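Local coordinates for endo-beta-mannanase (Opitutaceae bacterium TAV5, PDB 7BOB), which probably releases mannose units from the ends of beta-1,4-linked mannan chains, as an exo-acting beta-mannosidase of glycoside hydrolase family 5, at residues 406-409 against 410-414; 415-418 against 419-423. One frame throughout, in Å; residues are numbered along the deposited sequence.

In the fold
Contacts 1 and 2 follow each other along a single helix, 406-422, with their centres about 14 Å apart and no touch between them beyond the continuing chain. The helix is the crossover of a beta-alpha-beta unit between strands 385-389 and 427-431, which lie next to each other in the mixed sheet of the C-terminal domain. Both contacts also lean on helix 258-272 of the beta/alpha barrel, so the helix is wedged between the two domains. Contact 1 forms its start, its centre about 12 Å from that of the chain; contact 2, centred about 18 Å from it, is more deeply buried and carries the helix to its last turn. No other subunit of the trimer touches either one.

Contact 1 of 2, residues 406-409 against 410-414; sequences PRET and SRRLI
Ser410 grips the carbonyl of Pro406 twice: its N lies 2.8 Å from Pro406 O, and its OG reaches the same Pro406 O at 2.9 Å, the two donors arriving from opposite faces of the carbonyl plane. The hydroxyl can do this because chi1 of 72° sets OG between the backbone N and the carbonyl carbon, turned back toward the preceding turn. Arg411 continues the helical pattern with a bond from its N to Arg407 O at 3.1 Å. Its chain bends at chi3, and Arg411 NE stays 4.1 Å from Glu408 OE1, a nearby opposite charge but no salt bridge. This is the opening of the crossover helix in a beta-alpha-beta unit, where a proline readily occupies the first turn. Arg412 makes the salt bridge proper: NH1 meets the anti lone pair of Glu408 OE1 at 3.0 Å, with carboxylate and guanidinium planes 62° apart, and the same NH1 weakly bonds Glu408 O at 3.2 Å. Its NH2 forms a second salt bridge with Asp557, so the guanidinium is tied at two corners. With an alanine here, Asp557 would probably lose this salt-bridge mate and Glu408 its bonded one, keeping Arg411 as a more distant positive neighbour. Leu413 lies alongside Thr409, pointing the same way, with its CD1 3.8 Å from Thr409 CG2, while the Leu413 side chain also touches Phe266 and Thr448.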
loop_
_atom_site.group_PDB
_atom_site.type_symbol
_atom_site.label_atom_id
_atom_site.label_comp_id
_atom_site.label_asym_id
_atom_site.label_seq_id
_atom_site.Cartn_x
_atom_site.Cartn_y
_atom_site.Cartn_z
ATOM N N PRO A 406 1.548 11.121 12.639
ATOM C CA PRO A 406 2.428 10.761 13.772
ATOM C C PRO A 406 3.731 10.089 13.381
ATOM O O PRO A 406 4.765 10.441 13.934
ATOM C CB PRO A 406 1.542 9.822 14.620
ATOM C CG PRO A 406 0.136 10.308 14.367
ATOM C CD PRO A 406 0.122 10.890 12.931
ATOM N N ARG A 407 3.714 9.094 12.490
ATOM C CA ARG A 407 4.961 8.409 12.169
ATOM C C ARG A 407 5.971 9.367 11.542
ATOM O O ARG A 407 7.171 9.313 11.847
ATOM C CB ARG A 407 4.696 7.239 11.232
ATOM C CG ARG A 407 5.860 6.291 11.173
ATOM C CD ARG A 407 5.570 5.101 10.258
ATOM N NE ARG A 407 6.789 4.335 10.018
ATOM C CZ ARG A 407 7.362 3.519 10.904
ATOM N NH1 ARG A 407 6.837 3.320 12.126
ATOM N NH2 ARG A 407 8.484 2.895 10.565
ATOM N N GLU A 408 5.496 10.266 10.680
ATOM C CA GLU A 408 6.378 11.228 10.030
ATOM C C GLU A 408 6.875 12.271 11.017
ATOM O O GLU A 408 8.072 12.599 11.047
ATOM C CB GLU A 408 5.647 11.913 8.880
ATOM C CG GLU A 408 5.485 11.032 7.639
ATOM C CD GLU A 408 6.823 10.590 7.056
ATOM O OE1 GLU A 408 7.859 11.277 7.283
ATOM O OE2 GLU A 408 6.838 9.553 6.359
ATOM N N THR A 409 5.958 12.839 11.809
ATOM C CA THR A 409 6.370 13.854 12.766
ATOM C C THR A 409 7.332 13.263 13.778
ATOM O O THR A 409 8.385 13.851 14.068
ATOM C CB THR A 409 5.149 14.437 13.462
ATOM O OG1 THR A 409 4.270 14.986 12.475
ATOM C CG2 THR A 409 5.544 15.518 14.508
ATOM N N SER A 410 7.011 12.073 14.287
ATOM C CA SER A 410 7.789 11.518 15.387
ATOM C C SER A 410 9.175 11.079 14.936
ATOM O O SER A 410 10.114 11.124 15.733
ATOM C CB SER A 410 7.041 10.352 16.032
ATOM O OG SER A 410 7.044 9.211 15.199
ATOM N N ARG A 411 9.327 10.643 13.682
ATOM C CA ARG A 411 10.666 10.364 13.165
ATOM C C ARG A 411 11.546 11.602 13.244
ATOM O O ARG A 411 12.725 11.514 13.609
ATOM C CB ARG A 411 10.601 9.892 11.709
ATOM C CG ARG A 411 10.914 8.424 11.495
ATOM C CD ARG A 411 10.273 7.895 10.172
ATOM N NE ARG A 411 10.552 8.762 9.031
ATOM C CZ ARG A 411 11.681 8.706 8.325
ATOM N NH1 ARG A 411 12.614 7.809 8.677
ATOM N NH2 ARG A 411 11.881 9.539 7.286
ATOM N N ARG A 412 10.989 12.762 12.889
ATOM C CA ARG A 412 11.772 13.999 12.892
ATOM C C ARG A 412 12.041 14.468 14.311
ATOM O O ARG A 412 13.120 15.007 14.602
ATOM C CB ARG A 412 11.042 15.091 12.120
ATOM C CG ARG A 412 10.817 14.790 10.644
ATOM C CD ARG A 412 9.734 15.707 10.065
ATOM N NE ARG A 412 9.859 15.864 8.616
ATOM C CZ ARG A 412 9.288 15.037 7.744
ATOM N NH1 ARG A 412 8.554 14.007 8.192
ATOM N NH2 ARG A 412 9.443 15.232 6.428
ATOM N N LEU A 413 11.066 14.276 15.202
ATOM C CA LEU A 413 11.248 14.711 16.569
ATOM C C LEU A 413 12.277 13.834 17.268
ATOM O O LEU A 413 13.131 14.341 18.005
ATOM C CB LEU A 413 9.903 14.695 17.295
ATOM C CG LEU A 413 8.879 15.766 16.901
ATOM C CD1 LEU A 413 7.580 15.558 17.660
ATOM C CD2 LEU A 413 9.417 17.152 17.163
ATOM N N ILE A 414 12.247 12.523 17.001
ATOM C CA ILE A 414 13.160 11.601 17.674
ATOM C C ILE A 414 14.606 11.961 17.354
ATOM O O ILE A 414 15.462 12.043 18.246
ATOM C CB ILE A 414 12.840 10.151 17.282
ATOM C CG1 ILE A 414 11.606 9.663 18.051
ATOM C CG2 ILE A 414 14.051 9.252 17.519
ATOM C CD1 ILE A 414 11.026 8.344 17.539
#

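Contact 2 of 2, residues 415-418 against 419-423; sequences LAHH and LLQSA
Backbone bonds join each residue of 419-422 to the carbonyl four positions earlier, from 2.8 Å between Leu419 N and Leu415 O to 3.2 Å between Gln421 N and His417 O, before Ala423 departs from helical geometry. Along one side the branches of Leu415 and Leu419 meet at a slant, with Leu415 CG 3.6 Å from Leu419 CD1; Phe562 touches both leucines. Leu420 folds back over the preceding turn, its CD1 lying 3.3 Å from Ala416 O, and Tyr580 touches both residues. Two histidines occupy successive positions. The ring of His417 swings out with CG anti to the backbone N (chi1 176°), and Gln421 CG stands over one of its faces, itself only 3.1 Å from His417 O. The His418 ring reaches the residue that follows it, His418 CD2 lying 3.8 Å from Leu419 CD2, with the two side chains crossing at an angle. Each imidazole finds its strongest polar partner on a neighbouring helix: His417 NE2 is hydrogen-bonded to Lys269 NZ, and His418 NE2 to Glu573 OE2. The buried imidazoles of two successive residues thus bond unlike groups through NE2: the lysine would tend to favour a neutral His417 accepting through NE2, whereas the carboxylate would tend to favour a proton on NE2 of His418.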
loop_
_atom_site.group_PDB
_atom_site.type_symbol
_atom_site.label_atom_id
_atom_site.label_comp_id
_atom_site.label_asym_id
_atom_site.label_seq_id
_atom_site.Cartn_x
_atom_site.Cartn_y
_atom_site.Cartn_z
ATOM N N LEU A 415 14.885 12.213 16.076
ATOM C CA LEU A 415 16.249 12.468 15.628
ATOM C C LEU A 415 16.726 13.833 16.086
ATOM O O LEU A 415 17.862 13.978 16.552
ATOM C CB LEU A 415 16.333 12.370 14.100
ATOM C CG LEU A 415 17.747 12.596 13.578
ATOM C CD1 LEU A 415 18.641 11.423 13.937
ATOM C CD2 LEU A 415 17.733 12.820 12.084
ATOM N N ALA A 416 15.887 14.859 15.928
ATOM C CA ALA A 416 16.265 16.176 16.424
ATOM C C ALA A 416 16.535 16.123 17.923
ATOM O O ALA A 416 17.525 16.685 18.400
ATOM C CB ALA A 416 15.178 17.197 16.105
ATOM N N HIS A 417 15.677 15.414 18.672
ATOM C CA HIS A 417 15.844 15.283 20.115
ATOM C C HIS A 417 17.182 14.646 20.455
ATOM O O HIS A 417 17.894 15.116 21.349
ATOM C CB HIS A 417 14.697 14.454 20.692
ATOM C CG HIS A 417 14.820 14.178 22.157
ATOM N ND1 HIS A 417 15.248 12.964 22.653
ATOM C CD2 HIS A 417 14.545 14.950 23.236
ATOM C CE1 HIS A 417 15.231 12.998 23.972
ATOM N NE2 HIS A 417 14.816 14.195 24.351
ATOM N N HIS A 418 17.552 13.583 19.736
ATOM C CA HIS A 418 18.817 12.907 20.015
ATOM C C HIS A 418 20.014 13.771 19.613
ATOM O O HIS A 418 21.011 13.845 20.347
ATOM C CB HIS A 418 18.863 11.564 19.293
ATOM C CG HIS A 418 20.250 11.051 19.060
ATOM N ND1 HIS A 418 21.077 10.635 20.088
ATOM C CD2 HIS A 418 20.961 10.894 17.918
ATOM C CE1 HIS A 418 22.234 10.239 19.587
ATOM N NE2 HIS A 418 22.184 10.376 18.270
ATOM N N LEU A 419 19.930 14.434 18.456
ATOM C CA LEU A 419 21.067 15.205 17.971
ATOM C C LEU A 419 21.270 16.461 18.807
ATOM O O LEU A 419 22.411 16.881 19.015
ATOM C CB LEU A 419 20.885 15.566 16.492
ATOM C CG LEU A 419 20.828 14.416 15.471
ATOM C CD1 LEU A 419 20.478 14.930 14.056
ATOM C CD2 LEU A 419 22.121 13.595 15.439
ATOM N N LEU A 420 20.185 17.070 19.293
ATOM C CA LEU A 420 20.330 18.217 20.180
ATOM C C LEU A 420 20.964 17.816 21.512
ATOM O O LEU A 420 21.794 18.557 22.055
ATOM C CB LEU A 420 18.973 18.876 20.397
ATOM C CG LEU A 420 18.459 19.658 19.201
ATOM C CD1 LEU A 420 16.937 19.775 19.224
ATOM C CD2 LEU A 420 19.135 21.040 19.167
ATOM N N GLN A 421 20.599 16.638 22.048
ATOM C CA GLN A 421 21.253 16.158 23.263
ATOM C C GLN A 421 22.712 15.820 23.012
ATOM O O GLN A 421 23.514 15.856 23.944
ATOM C CB GLN A 421 20.542 14.920 23.834
ATOM C CG GLN A 421 19.112 15.151 24.241
ATOM C CD GLN A 421 18.527 13.999 25.090
ATOM O OE1 GLN A 421 18.832 12.817 24.891
ATOM N NE2 GLN A 421 17.694 14.366 26.039
ATOM N N SER A 422 23.076 15.457 21.777
ATOM C CA SER A 422 24.492 15.265 21.480
ATOM C C SER A 422 25.234 16.601 21.406
ATOM O O SER A 422 26.434 16.671 21.720
ATOM C CB SER A 422 24.656 14.477 20.186
ATOM O OG SER A 422 24.586 13.091 20.443
ATOM N N ALA A 423 24.543 17.670 21.007
ATOM C CA ALA A 423 25.078 19.020 21.168
ATOM C C ALA A 423 24.990 19.495 22.603
ATOM O O ALA A 423 25.218 20.680 22.860
ATOM C CB ALA A 423 24.339 20.009 20.271
#